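Local coordinates for possible protein of nuclear scaffold (Encephalitozoon cuniculi, PDB 3KAE) that forms the homodimeric tetratricopeptide-repeat N-terminal domain of Cdc27, a subunit of the anaphase-promoting complex, and probably serves as a protein-binding scaffold there, at residues Lys143-Phe147 against Ser148-Asn152; Ile176-Glu179 against Tyr180-Asp183; Glu201-Gly205 against Ile206-Phe210; Ala215-Tyr218 against Phe219-Met223. All coordinates share one frame; numbering follows the deposited sequence.

Interaction 1: residues Lys143-Phe147 against Ser148-Asn152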
ATOM      1  N   LYS C 143      12.563  20.690  -9.328  1.00 71.42           N
ATOM      2  CA  LYS C 143      11.139  20.970  -9.358  1.00 68.66           C
ATOM      3  C   LYS C 143      10.523  20.941  -7.968  1.00 62.48           C
ATOM      4  O   LYS C 143       9.651  21.747  -7.655  1.00 60.61           O
ATOM      5  CB  LYS C 143      10.395  20.007 -10.292  1.00 78.61           C
ATOM      6  CG  LYS C 143       8.883  20.253 -10.327  1.00 54.56           C
ATOM      7  CD  LYS C 143       8.292  19.960 -11.694  1.00 67.15           C
ATOM      8  CE  LYS C 143       6.768  19.925 -11.615  1.00 84.29           C
ATOM      9  NZ  LYS C 143       6.157  19.956 -12.971  1.00111.75           N
ATOM     10  N   SER C 144      10.982  20.024  -7.124  1.00 53.15           N
ATOM     11  CA  SER C 144      10.285  19.785  -5.877  1.00 55.32           C
ATOM     12  C   SER C 144      11.075  18.894  -4.938  1.00 61.95           C
ATOM     13  O   SER C 144      11.827  18.022  -5.385  1.00 67.86           O
ATOM     14  CB  SER C 144       8.916  19.150  -6.181  1.00 52.29           C
ATOM     15  OG  SER C 144       8.286  18.695  -5.002  1.00 64.22           O
ATOM     16  N   PHE C 145      10.896  19.118  -3.636  1.00 44.11           N
ATOM     17  CA  PHE C 145      11.514  18.266  -2.626  1.00 50.23           C
ATOM     18  C   PHE C 145      10.930  16.852  -2.682  1.00 49.41           C
ATOM     19  O   PHE C 145       9.734  16.671  -2.535  1.00 53.24           O
ATOM     20  CB  PHE C 145      11.309  18.845  -1.213  1.00 62.77           C
ATOM     21  CG  PHE C 145      11.791  17.934  -0.103  1.00 75.09           C
ATOM     22  CD1 PHE C 145      11.060  16.813   0.264  1.00 61.33           C
ATOM     23  CD2 PHE C 145      12.972  18.201   0.579  1.00 71.38           C
ATOM     24  CE1 PHE C 145      11.502  15.965   1.272  1.00 46.69           C
ATOM     25  CE2 PHE C 145      13.406  17.360   1.599  1.00 65.20           C
ATOM     26  CZ  PHE C 145      12.663  16.232   1.936  1.00 63.58           C
ATOM     27  N   LEU C 146      11.794  15.866  -2.890  1.00 49.37           N
ATOM     28  CA  LEU C 146      11.453  14.479  -2.650  1.00 47.26           C
ATOM     29  C   LEU C 146      12.616  13.861  -1.890  1.00 56.17           C
ATOM     30  O   LEU C 146      13.755  14.323  -2.004  1.00 61.43           O
ATOM     31  CB  LEU C 146      11.194  13.709  -3.956  1.00 41.04           C
ATOM     32  CG  LEU C 146      10.032  14.197  -4.841  1.00 47.65           C
ATOM     33  CD1 LEU C 146       9.961  13.390  -6.089  1.00 46.45           C
ATOM     34  CD2 LEU C 146       8.683  14.180  -4.127  1.00 40.16           C
ATOM     35  N   PHE C 147      12.317  12.822  -1.122  1.00 45.68           N
ATOM     36  CA  PHE C 147      13.259  12.216  -0.199  1.00 49.06           C
ATOM     37  C   PHE C 147      14.464  11.573  -0.851  1.00 54.37           C
ATOM     38  O   PHE C 147      15.589  11.745  -0.375  1.00 42.89           O
ATOM     39  CB  PHE C 147      12.555  11.194   0.688  1.00 47.06           C
ATOM     40  CG  PHE C 147      13.477  10.452   1.619  1.00 46.12           C
ATOM     41  CD1 PHE C 147      14.018   9.218   1.253  1.00 44.85           C
ATOM     42  CD2 PHE C 147      13.787  10.976   2.870  1.00 47.56           C
ATOM     43  CE1 PHE C 147      14.860   8.530   2.119  1.00 51.93           C
ATOM     44  CE2 PHE C 147      14.619  10.291   3.747  1.00 47.60           C
ATOM     45  CZ  PHE C 147      15.160   9.072   3.369  1.00 50.15           C
ATOM     46  N   SER C 148      14.246  10.811  -1.916  1.00 45.37           N
ATOM     47  CA  SER C 148      15.370  10.104  -2.518  1.00 54.08           C
ATOM     48  C   SER C 148      16.404  10.995  -3.237  1.00 48.03           C
ATOM     49  O   SER C 148      17.597  10.761  -3.104  1.00 40.60           O
ATOM     50  CB  SER C 148      14.904   8.973  -3.436  1.00 39.28           C
ATOM     51  OG  SER C 148      15.920   7.984  -3.517  1.00 54.42           O
ATOM     52  N   PRO C 149      15.943  11.968  -4.043  1.00 49.42           N
ATOM     53  CA  PRO C 149      16.892  12.906  -4.655  1.00 49.93           C
ATOM     54  C   PRO C 149      17.653  13.711  -3.573  1.00 63.31           C
ATOM     55  O   PRO C 149      18.887  13.811  -3.618  1.00 48.86           O
ATOM     56  CB  PRO C 149      15.990  13.814  -5.511  1.00 42.83           C
ATOM     57  CG  PRO C 149      14.786  12.989  -5.789  1.00 54.00           C
ATOM     58  CD  PRO C 149      14.572  12.149  -4.559  1.00 43.08           C
ATOM     59  N   VAL C 150      16.921  14.243  -2.598  1.00 51.29           N
ATOM     60  CA  VAL C 150      17.528  14.992  -1.509  1.00 48.22           C
ATOM     61  C   VAL C 150      18.586  14.182  -0.750  1.00 53.90           C
ATOM     62  O   VAL C 150      19.728  14.635  -0.604  1.00 48.80           O
ATOM     63  CB  VAL C 150      16.471  15.551  -0.532  1.00 52.36           C
ATOM     64  CG1 VAL C 150      17.142  16.119   0.718  1.00 52.01           C
ATOM     65  CG2 VAL C 150      15.645  16.623  -1.220  1.00 41.26           C
ATOM     66  N   GLU C 151      18.228  12.983  -0.284  1.00 46.83           N
ATOM     67  CA  GLU C 151      19.179  12.196   0.510  1.00 45.81           C
ATOM     68  C   GLU C 151      20.414  11.740  -0.273  1.00 44.31           C
ATOM     69  O   GLU C 151      21.512  11.637   0.287  1.00 46.09           O
ATOM     70  CB  GLU C 151      18.493  11.020   1.218  1.00 39.85           C
ATOM     71  CG  GLU C 151      17.526  11.475   2.316  1.00 57.91           C
ATOM     72  CD  GLU C 151      18.250  12.185   3.481  1.00 71.85           C
ATOM     73  OE1 GLU C 151      18.998  11.525   4.238  1.00 61.82           O
ATOM     74  OE2 GLU C 151      18.071  13.406   3.649  1.00 48.92           O
ATOM     75  N   ASN C 152      20.221  11.476  -1.566  1.00 43.55           N
ATOM     76  CA  ASN C 152      21.295  11.031  -2.443  1.00 44.18           C
ATOM     77  C   ASN C 152      22.202  12.174  -2.870  1.00 60.81           C
ATOM     78  O   ASN C 152      23.406  11.981  -3.054  1.00 47.06           O
ATOM     79  CB  ASN C 152      20.744  10.326  -3.694  1.00 50.57           C
ATOM     80  CG  ASN C 152      20.391   8.890  -3.429  1.00 57.21           C
ATOM     81  OD1 ASN C 152      21.253   8.018  -3.449  1.00 47.14           O
ATOM     82  ND2 ASN C 152      19.116   8.637  -3.148  1.00 40.94           N
TER

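Interaction 2: residues Ile176-Glu179 against Tyr180-Asp183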
ATOM      1  N   ILE C 176       9.865  23.802   5.773  1.00 79.17           N
ATOM      2  CA  ILE C 176      10.635  23.190   6.845  1.00 72.95           C
ATOM      3  C   ILE C 176      11.594  22.163   6.261  1.00 72.53           C
ATOM      4  O   ILE C 176      12.696  21.963   6.764  1.00 73.94           O
ATOM      5  CB  ILE C 176       9.735  22.554   7.923  1.00 75.66           C
ATOM      6  CG1 ILE C 176      10.539  21.577   8.788  1.00 73.27           C
ATOM      7  CG2 ILE C 176       8.560  21.863   7.277  1.00 82.29           C
ATOM      8  CD1 ILE C 176       9.873  21.212  10.099  1.00 67.27           C
ATOM      9  N   GLU C 177      11.184  21.523   5.178  1.00 77.25           N
ATOM     10  CA  GLU C 177      12.055  20.556   4.533  1.00 78.47           C
ATOM     11  C   GLU C 177      13.191  21.251   3.782  1.00 71.54           C
ATOM     12  O   GLU C 177      14.297  20.725   3.707  1.00 65.12           O
ATOM     13  CB  GLU C 177      11.263  19.616   3.610  1.00 74.64           C
ATOM     14  CG  GLU C 177      10.769  20.230   2.302  1.00 77.14           C
ATOM     15  CD  GLU C 177       9.469  20.997   2.454  1.00 84.29           C
ATOM     16  OE1 GLU C 177       9.162  21.475   3.567  1.00 93.35           O
ATOM     17  OE2 GLU C 177       8.750  21.129   1.446  1.00 79.96           O
ATOM     18  N   GLU C 178      12.924  22.434   3.237  1.00 86.48           N
ATOM     19  CA  GLU C 178      13.954  23.164   2.500  1.00 95.86           C
ATOM     20  C   GLU C 178      14.979  23.725   3.478  1.00 79.16           C
ATOM     21  O   GLU C 178      16.158  23.846   3.161  1.00 74.62           O
ATOM     22  CB  GLU C 178      13.334  24.262   1.628  1.00 99.95           C
ATOM     23  CG  GLU C 178      12.156  23.794   0.754  1.00 89.88           C
ATOM     24  CD  GLU C 178      12.549  22.775  -0.315  1.00101.63           C
ATOM     25  OE1 GLU C 178      13.764  22.580  -0.538  1.00 88.74           O
ATOM     26  OE2 GLU C 178      11.636  22.168  -0.935  1.00 95.21           O
ATOM     27  N   GLU C 179      14.518  24.035   4.682  1.00 61.27           N
ATOM     28  CA  GLU C 179      15.406  24.411   5.778  1.00 56.70           C
ATOM     29  C   GLU C 179      16.250  23.217   6.222  1.00 63.94           C
ATOM     30  O   GLU C 179      17.402  23.365   6.613  1.00 62.70           O
ATOM     31  CB  GLU C 179      14.586  24.943   6.950  1.00 51.87           C
ATOM     32  CG  GLU C 179      15.364  25.074   8.240  1.00 90.88           C
ATOM     33  CD  GLU C 179      14.548  25.719   9.336  1.00101.06           C
ATOM     34  OE1 GLU C 179      13.383  26.086   9.057  1.00102.80           O
ATOM     35  OE2 GLU C 179      15.071  25.852  10.465  1.00 99.39           O
ATOM     36  N   TYR C 180      15.670  22.022   6.157  1.00 67.47           N
ATOM     37  CA  TYR C 180      16.394  20.816   6.536  1.00 46.00           C
ATOM     38  C   TYR C 180      17.548  20.574   5.577  1.00 59.42           C
ATOM     39  O   TYR C 180      18.639  20.146   5.973  1.00 51.13           O
ATOM     40  CB  TYR C 180      15.468  19.607   6.559  1.00 66.31           C
ATOM     41  CG  TYR C 180      16.175  18.280   6.409  1.00 49.21           C
ATOM     42  CD1 TYR C 180      16.374  17.721   5.158  1.00 48.85           C
ATOM     43  CD2 TYR C 180      16.638  17.581   7.519  1.00 60.57           C
ATOM     44  CE1 TYR C 180      17.015  16.496   5.010  1.00 45.62           C
ATOM     45  CE2 TYR C 180      17.290  16.359   7.380  1.00 42.19           C
ATOM     46  CZ  TYR C 180      17.470  15.829   6.121  1.00 48.42           C
ATOM     47  OH  TYR C 180      18.102  14.626   5.977  1.00 49.53           O
ATOM     48  N   VAL C 181      17.292  20.855   4.308  1.00 46.27           N
ATOM     49  CA  VAL C 181      18.306  20.720   3.288  1.00 59.25           C
ATOM     50  C   VAL C 181      19.409  21.774   3.466  1.00 62.03           C
ATOM     51  O   VAL C 181      20.584  21.461   3.361  1.00 56.07           O
ATOM     52  CB  VAL C 181      17.702  20.860   1.887  1.00 59.32           C
ATOM     53  CG1 VAL C 181      18.756  20.602   0.830  1.00 49.99           C
ATOM     54  CG2 VAL C 181      16.519  19.904   1.709  1.00 59.26           C
ATOM     55  N   SER C 182      19.012  23.017   3.727  1.00 60.37           N
ATOM     56  CA  SER C 182      19.952  24.100   3.971  1.00 60.83           C
ATOM     57  C   SER C 182      20.895  23.745   5.115  1.00 73.75           C
ATOM     58  O   SER C 182      22.119  23.891   5.001  1.00 61.58           O
ATOM     59  CB  SER C 182      19.200  25.383   4.311  1.00 67.08           C
ATOM     60  OG  SER C 182      18.226  25.689   3.333  1.00 88.02           O
ATOM     61  N   ASP C 183      20.309  23.289   6.220  1.00 51.52           N
ATOM     62  CA  ASP C 183      21.078  22.941   7.399  1.00 61.48           C
ATOM     63  C   ASP C 183      22.079  21.848   7.091  1.00 72.65           C
ATOM     64  O   ASP C 183      23.240  21.908   7.533  1.00 75.60           O
ATOM     65  CB  ASP C 183      20.157  22.519   8.537  1.00 63.08           C
ATOM     66  CG  ASP C 183      19.329  23.671   9.068  1.00 77.09           C
ATOM     67  OD1 ASP C 183      19.471  24.803   8.559  1.00 82.21           O
ATOM     68  OD2 ASP C 183      18.531  23.444  10.000  1.00 76.56           O
TER

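Interaction 3: residues Glu201-Gly205 against Ile206-Phe210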
ATOM      1  N   GLU C 201      16.843  17.751  19.458  1.00 82.71           N
ATOM      2  CA  GLU C 201      15.576  17.861  20.177  1.00 84.26           C
ATOM      3  C   GLU C 201      14.412  17.212  19.435  1.00 86.38           C
ATOM      4  O   GLU C 201      13.357  16.972  20.023  1.00 95.07           O
ATOM      5  CB  GLU C 201      15.246  19.330  20.486  1.00 80.53           C
ATOM      6  N   HIS C 202      14.599  16.925  18.148  1.00 80.87           N
ATOM      7  CA  HIS C 202      13.534  16.327  17.339  1.00 69.66           C
ATOM      8  C   HIS C 202      13.858  14.898  16.923  1.00 62.09           C
ATOM      9  O   HIS C 202      13.837  14.562  15.738  1.00 57.81           O
ATOM     10  CB  HIS C 202      13.227  17.191  16.115  1.00 70.71           C
ATOM     11  CG  HIS C 202      12.998  18.635  16.443  1.00 82.75           C
ATOM     12  ND1 HIS C 202      11.794  19.108  16.906  1.00 88.84           N
ATOM     13  CD2 HIS C 202      13.831  19.700  16.387  1.00 92.57           C
ATOM     14  CE1 HIS C 202      11.887  20.412  17.113  1.00 95.30           C
ATOM     15  NE2 HIS C 202      13.110  20.795  16.806  1.00 91.40           N
ATOM     16  N   VAL C 203      14.148  14.068  17.920  1.00 71.96           N
ATOM     17  CA  VAL C 203      14.387  12.643  17.740  1.00 59.52           C
ATOM     18  C   VAL C 203      13.541  11.907  18.757  1.00 73.61           C
ATOM     19  O   VAL C 203      13.772  12.045  19.959  1.00 93.35           O
ATOM     20  CB  VAL C 203      15.863  12.305  18.027  1.00 64.77           C
ATOM     21  CG1 VAL C 203      16.154  10.821  17.799  1.00 58.60           C
ATOM     22  CG2 VAL C 203      16.777  13.182  17.187  1.00 49.98           C
ATOM     23  N   PRO C 204      12.558  11.117  18.292  1.00 84.85           N
ATOM     24  CA  PRO C 204      12.236  10.835  16.884  1.00 72.13           C
ATOM     25  C   PRO C 204      11.630  12.012  16.123  1.00 63.29           C
ATOM     26  O   PRO C 204      11.000  12.894  16.718  1.00 71.71           O
ATOM     27  CB  PRO C 204      11.198   9.713  16.979  1.00 75.83           C
ATOM     28  CG  PRO C 204      11.328   9.173  18.373  1.00 72.95           C
ATOM     29  CD  PRO C 204      11.705  10.344  19.207  1.00 68.30           C
ATOM     30  N   GLY C 205      11.829  12.009  14.806  1.00 50.70           N
ATOM     31  CA  GLY C 205      11.332  13.064  13.939  1.00 47.26           C
ATOM     32  C   GLY C 205      12.382  13.481  12.917  1.00 61.41           C
ATOM     33  O   GLY C 205      13.264  12.692  12.590  1.00 47.54           O
ATOM     34  N   ILE C 206      12.302  14.721  12.432  1.00 64.10           N
ATOM     35  CA  ILE C 206      13.249  15.224  11.443  1.00 58.06           C
ATOM     36  C   ILE C 206      14.693  15.091  11.949  1.00 67.95           C
ATOM     37  O   ILE C 206      15.634  14.893  11.162  1.00 55.89           O
ATOM     38  CB  ILE C 206      12.942  16.696  11.080  1.00 56.95           C
ATOM     39  CG1 ILE C 206      13.724  17.122   9.841  1.00 56.85           C
ATOM     40  CG2 ILE C 206      13.215  17.629  12.276  1.00 52.08           C
ATOM     41  CD1 ILE C 206      13.339  18.494   9.318  1.00 63.63           C
ATOM     42  N   GLY C 207      14.863  15.181  13.265  1.00 58.92           N
ATOM     43  CA  GLY C 207      16.189  15.096  13.845  1.00 67.83           C
ATOM     44  C   GLY C 207      16.846  13.756  13.582  1.00 63.43           C
ATOM     45  O   GLY C 207      18.070  13.661  13.442  1.00 66.72           O
ATOM     46  N   SER C 208      16.030  12.717  13.524  1.00 43.41           N
ATOM     47  CA  SER C 208      16.519  11.358  13.295  1.00 57.79           C
ATOM     48  C   SER C 208      17.281  11.279  11.974  1.00 50.47           C
ATOM     49  O   SER C 208      18.316  10.623  11.868  1.00 45.96           O
ATOM     50  CB  SER C 208      15.350  10.357  13.292  1.00 58.50           C
ATOM     51  OG  SER C 208      14.429  10.652  14.332  1.00 55.65           O
ATOM     52  N   TYR C 209      16.765  11.958  10.961  1.00 44.00           N
ATOM     53  CA  TYR C 209      17.449  12.022   9.675  1.00 52.76           C
ATOM     54  C   TYR C 209      18.715  12.873   9.776  1.00 42.22           C
ATOM     55  O   TYR C 209      19.788  12.434   9.391  1.00 51.86           O
ATOM     56  CB  TYR C 209      16.519  12.605   8.605  1.00 51.15           C
ATOM     57  CG  TYR C 209      15.270  11.801   8.362  1.00 54.43           C
ATOM     58  CD1 TYR C 209      15.250  10.797   7.400  1.00 60.54           C
ATOM     59  CD2 TYR C 209      14.109  12.047   9.087  1.00 48.87           C
ATOM     60  CE1 TYR C 209      14.110  10.053   7.162  1.00 64.69           C
ATOM     61  CE2 TYR C 209      12.958  11.312   8.862  1.00 63.78           C
ATOM     62  CZ  TYR C 209      12.956  10.308   7.889  1.00 77.55           C
ATOM     63  OH  TYR C 209      11.816   9.544   7.641  1.00 65.57           O
ATOM     64  N   PHE C 210      18.586  14.085  10.301  1.00 50.16           N
ATOM     65  CA  PHE C 210      19.740  14.998  10.379  1.00 54.67           C
ATOM     66  C   PHE C 210      20.911  14.404  11.168  1.00 46.54           C
ATOM     67  O   PHE C 210      22.018  14.283  10.663  1.00 50.10           O
ATOM     68  CB  PHE C 210      19.336  16.348  10.958  1.00 55.88           C
ATOM     69  CG  PHE C 210      20.393  17.413  10.792  1.00 52.95           C
ATOM     70  CD1 PHE C 210      20.419  18.201   9.654  1.00 61.30           C
ATOM     71  CD2 PHE C 210      21.371  17.601  11.760  1.00 65.87           C
ATOM     72  CE1 PHE C 210      21.383  19.165   9.479  1.00 52.65           C
ATOM     73  CE2 PHE C 210      22.337  18.565  11.608  1.00 60.03           C
ATOM     74  CZ  PHE C 210      22.345  19.354  10.463  1.00 69.82           C
TER

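Interaction 4: residues Ala215-Tyr218 against Phe219-Met223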
ATOM      1  N   ALA C 215      26.143  11.622  11.705  1.00 68.68           N
ATOM      2  CA  ALA C 215      26.972  10.497  12.114  1.00 66.67           C
ATOM      3  C   ALA C 215      27.778   9.951  10.936  1.00 66.70           C
ATOM      4  O   ALA C 215      28.921   9.526  11.092  1.00 66.74           O
ATOM      5  CB  ALA C 215      26.109   9.415  12.728  1.00 59.92           C
ATOM      6  N   ARG C 216      27.176   9.992   9.755  1.00 68.39           N
ATOM      7  CA  ARG C 216      27.776   9.443   8.550  1.00 69.49           C
ATOM      8  C   ARG C 216      28.908  10.348   8.099  1.00 72.06           C
ATOM      9  O   ARG C 216      29.999   9.891   7.758  1.00 66.58           O
ATOM     10  CB  ARG C 216      26.713   9.332   7.447  1.00 78.14           C
ATOM     11  CG  ARG C 216      27.225   8.842   6.110  1.00 80.23           C
ATOM     12  CD  ARG C 216      26.152   9.034   5.063  1.00100.71           C
ATOM     13  NE  ARG C 216      25.857  10.449   4.865  1.00112.51           N
ATOM     14  CZ  ARG C 216      24.704  10.914   4.394  1.00111.85           C
ATOM     15  NH1 ARG C 216      23.726  10.068   4.084  1.00117.55           N
ATOM     16  NH2 ARG C 216      24.529  12.221   4.237  1.00 81.97           N
ATOM     17  N   ARG C 217      28.636  11.644   8.080  1.00 67.82           N
ATOM     18  CA  ARG C 217      29.658  12.618   7.732  1.00 62.55           C
ATOM     19  C   ARG C 217      30.867  12.505   8.661  1.00 80.32           C
ATOM     20  O   ARG C 217      32.021  12.530   8.215  1.00 79.50           O
ATOM     21  CB  ARG C 217      29.096  14.034   7.818  1.00 77.46           C
ATOM     22  CG  ARG C 217      30.123  15.110   7.519  1.00 70.34           C
ATOM     23  CD  ARG C 217      30.708  14.926   6.127  1.00 75.94           C
ATOM     24  NE  ARG C 217      31.545  16.067   5.747  1.00 94.19           N
ATOM     25  CZ  ARG C 217      32.517  16.023   4.838  1.00 92.41           C
ATOM     26  NH1 ARG C 217      32.791  14.890   4.204  1.00101.12           N
ATOM     27  NH2 ARG C 217      33.208  17.119   4.559  1.00 72.21           N
ATOM     28  N   TYR C 218      30.597  12.399   9.957  1.00 72.50           N
ATOM     29  CA  TYR C 218      31.662  12.235  10.928  1.00 82.78           C
ATOM     30  C   TYR C 218      32.528  11.028  10.608  1.00 86.24           C
ATOM     31  O   TYR C 218      33.750  11.096  10.695  1.00 79.30           O
ATOM     32  CB  TYR C 218      31.097  12.105  12.341  1.00 83.89           C
ATOM     33  CG  TYR C 218      30.662  13.415  12.941  1.00 73.96           C
ATOM     34  CD1 TYR C 218      31.527  14.499  12.977  1.00 82.90           C
ATOM     35  CD2 TYR C 218      29.394  13.568  13.481  1.00 81.22           C
ATOM     36  CE1 TYR C 218      31.140  15.708  13.527  1.00 81.21           C
ATOM     37  CE2 TYR C 218      28.990  14.770  14.033  1.00 73.51           C
ATOM     38  CZ  TYR C 218      29.875  15.842  14.062  1.00 82.90           C
ATOM     39  OH  TYR C 218      29.498  17.053  14.613  1.00 62.74           O
ATOM     40  N   PHE C 219      31.903   9.914  10.252  1.00 88.89           N
ATOM     41  CA  PHE C 219      32.682   8.723   9.954  1.00 96.61           C
ATOM     42  C   PHE C 219      33.607   8.962   8.759  1.00107.36           C
ATOM     43  O   PHE C 219      34.809   8.702   8.835  1.00104.73           O
ATOM     44  CB  PHE C 219      31.785   7.516   9.713  1.00 68.77           C
ATOM     45  CG  PHE C 219      32.545   6.253   9.467  1.00 75.41           C
ATOM     46  CD1 PHE C 219      32.938   5.448  10.533  1.00 73.83           C
ATOM     47  CD2 PHE C 219      32.892   5.878   8.173  1.00 71.39           C
ATOM     48  CE1 PHE C 219      33.649   4.278  10.313  1.00 84.89           C
ATOM     49  CE2 PHE C 219      33.601   4.710   7.943  1.00 85.07           C
ATOM     50  CZ  PHE C 219      33.982   3.906   9.016  1.00 88.94           C
ATOM     51  N   ASN C 220      33.035   9.467   7.668  1.00101.94           N
ATOM     52  CA  ASN C 220      33.795   9.794   6.467  1.00106.14           C
ATOM     53  C   ASN C 220      34.976  10.737   6.743  1.00114.33           C
ATOM     54  O   ASN C 220      35.926  10.806   5.962  1.00107.78           O
ATOM     55  CB  ASN C 220      32.883  10.405   5.398  1.00104.52           C
ATOM     56  CG  ASN C 220      31.697   9.517   5.051  1.00111.78           C
ATOM     57  OD1 ASN C 220      31.608   8.364   5.481  1.00114.92           O
ATOM     58  ND2 ASN C 220      30.777  10.056   4.265  1.00109.79           N
ATOM     59  N   LEU C 221      34.920  11.467   7.851  1.00109.25           N
ATOM     60  CA  LEU C 221      36.010  12.374   8.203  1.00113.20           C
ATOM     61  C   LEU C 221      36.992  11.747   9.191  1.00112.70           C
ATOM     62  O   LEU C 221      37.958  12.381   9.595  1.00 94.67           O
ATOM     63  CB  LEU C 221      35.476  13.691   8.776  1.00113.79           C
ATOM     64  CG  LEU C 221      34.587  14.538   7.868  1.00101.00           C
ATOM     65  CD1 LEU C 221      34.411  15.932   8.453  1.00 64.86           C
ATOM     66  CD2 LEU C 221      35.158  14.607   6.462  1.00 98.58           C
ATOM     67  N   GLY C 222      36.737  10.505   9.581  1.00113.49           N
ATOM     68  CA  GLY C 222      37.616   9.816  10.509  1.00116.23           C
ATOM     69  C   GLY C 222      37.313  10.103  11.969  1.00121.40           C
ATOM     70  O   GLY C 222      37.861   9.455  12.859  1.00123.39           O
ATOM     71  N   MET C 223      36.440  11.077  12.217  1.00117.59           N
ATOM     72  CA  MET C 223      36.027  11.419  13.577  1.00102.54           C
ATOM     73  C   MET C 223      35.043  10.382  14.123  1.00108.19           C
ATOM     74  O   MET C 223      33.835  10.640  14.225  1.00 95.19           O
ATOM     75  CB  MET C 223      35.398  12.813  13.605  1.00 86.76           C
ATOM     76  CG  MET C 223      36.007  13.786  12.600  1.00100.64           C
ATOM     77  SD  MET C 223      35.484  15.512  12.802  1.00 88.17           S
ATOM     78  CE  MET C 223      36.455  16.286  11.509  1.00139.26           C
TER

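Interaction 1: residues Lys143-Phe147 against Ser148-Asn152
Ser148 follows Phe147 in the first turn of helix 147-155, with Leu146 at the N-cap position. Its carbonyl O is held twice by Asn152: the backbone N and side-chain ND2 approach from opposite faces of the carbonyl plane, ND2 at 2.6 Å. Ser148 OG bonds Asp122 on helix 113-126. Pro149 packs CD 3.8 Å from Leu146 CB. Val150 donates its N to Leu146 O at 3.2 Å, the first bond of the helix. With CG2 beside its own backbone N, Val150 brings that methyl to 3.6 Å from Phe145 CD2, the two side chains crossing at about a right angle. This junction lies at the dimer interface of the TPR domain, where the Phe145 ring meets Phe23 of the second subunit. Glu151 N bonds Phe147 O at 2.9 Å, nearly straight at 165°. Chi1 of -68° sets Glu151 CG over one face of the Phe147 ring, 3.6 Å from the centroid, in a CH-pi contact; the bend at chi2 turns the carboxylate, which lies 20° from the ring plane and is gripped by Tyr180 and Asn213. The chemistry thus divides the glutamate: its CG methylene lies over an aromatic face, while two outside donors probably steady the carboxylate's negative charge.

Interaction 2: residues Ile176-Glu179 against Tyr180-Asp183
Ser182 turns its hydroxyl back on the helix: with chi1 at -53°, OG sits beside its own backbone N and donates to Glu178 O at 2.8 Å. The backbone N of Ser182 reaches the same oxygen at 3.0 Å, from the other face of the carbonyl plane, so one acceptor serves two donors a turn further on. These are the first two turns of helix 176-190, and its i to i+4 ladder continues with Val181 N to Glu177 O and Asp183 N to Glu179 O. Val181 brings its CG2 methyl to 3.1 Å from Glu177 O, a close fit. Tyr180 has CG anti to the backbone N (chi1 158°), with Glu177 O at the ring edge, near its plane, and its hydroxyl is hydrogen-bonded to Glu151 OE2. Phe23 of the second subunit meets this ring edge-to-face. Glu179 runs out fully extended, and Asp183, one turn on, brings its carboxylate near; the two carboxylate planes stand 75° apart, with OE2 of Glu179 4.2 Å from OD2 of Asp183. Two like charges so near would probably repel, but Tyr199 also bonds Asp183, and Lys198 makes salt bridges to both carboxylates and probably offsets their mutual repulsion.

Interaction 3: residues Glu201-Gly205 against Ile206-Phe210
Ser208 has chi1 at -42°, which tucks OG beside its own backbone N and swings it back over the turn, 3.4 Å from Pro204 CA. Val203, with CG1 anti to its backbone N, directs CG2 at the start of the helix, where the methyl lies 3.7 Å from Gly207 C. Ile206 sends CG1 out toward helix 176-190, while its CG2 takes the crowded position between backbone N and carbonyl carbon and meets His202 CB at 3.9 Å. The backbone closes the turn. Ser208 N donates to Gly205 O at 2.9 Å, arriving well above the carbonyl plane, 52° out of it, and not along a lone pair. A weak, bent bond joins Gly207 N to His202 O at 2.7 Å.

These residues form the loop that links helix 193-200 to helix 206-220 in this helical repeat domain, and the peptide before Pro204 is cis. Gly205 follows with phi 137°, backbone angles at which a CB would jam against the carbonyl oxygen of Pro204. At Gly207 a CB would run into both His202 O and Val203 CG2, so the loop passes directly over the bare helix backbone. Ser208 OG is hydrogen-bonded to Asp238, near the chain's end, tying the turn to the C-terminal region. Tyr209 carries the contact on toward the dimer: its ring has CD2 3.7 Å from Gly205 O, and Phe23 of the second subunit meets it edge-to-face.

Interaction 4: residues Ala215-Tyr218 against Phe219-Met223
Tyr218 and Met223 bracket the C-terminal end of helix 206-220, where Gly222 leaves the helix with positive phi in a Schellman motif, before helix 224-237 starts with Met223 at its N-cap. The backbone bonds show the helix running out. Asn220 N to Arg216 O is almost perfectly straight at 177°, and Phe219 N bonds Ala215 O at 3.1 Å. Leu221 N then splits between a weak bond to Arg217 O and a second to Tyr218 O, which it approaches from above the carbonyl plane.

Among the side chains, the sulfur-aromatic contact joins the two ends of this turn. Met223, extended beyond CG, brings SD to the edge of the Tyr218 ring, 5.3 Å from its centroid and 80° off the normal, rather than over a face. Phe187 also meets this ring edge-to-face, and Leu191 packs against both Tyr218 and Met223.

Arg217 and Leu221 make an aliphatic-on-guanidinium contact. The arginine is bent at chi2 (59°), carrying its guanidinium forward along the helix to Leu221, whose CD2 rides over one face of the planar group. NE of that group is hydrogen-bonded to the carbonyl of His188, which fixes the head at one side while the leucine methyl covers it from above. The closest approach is Leu221 CD2 to Arg217 NH1, at 3.3 Å.

In the fold
Interactions 1, 2 and 3 form a connected group, of which interaction 3 is buried and interactions 1 and 2 are partly so, and all three meet the second subunit. Phe147 of interaction 1 touches Tyr209 of interaction 3 at 3.5 Å (CE2 to CE1), and Tyr180 of interaction 2 packs its CB on Ile206 CD1. Glu151 and Tyr180 join interactions 1 and 2 by a probable hydrogen bond. Interaction 4 stands apart: it shares helix 206-220 with interaction 3, but at the other end, and no other chain touches it. It is also more exposed. Helix starts dominate interactions 1, 2 and 3, whereas interaction 4 is a helix end; two neighbouring carboxylates set interaction 2 apart, and a sulfur-aromatic contact interaction 4.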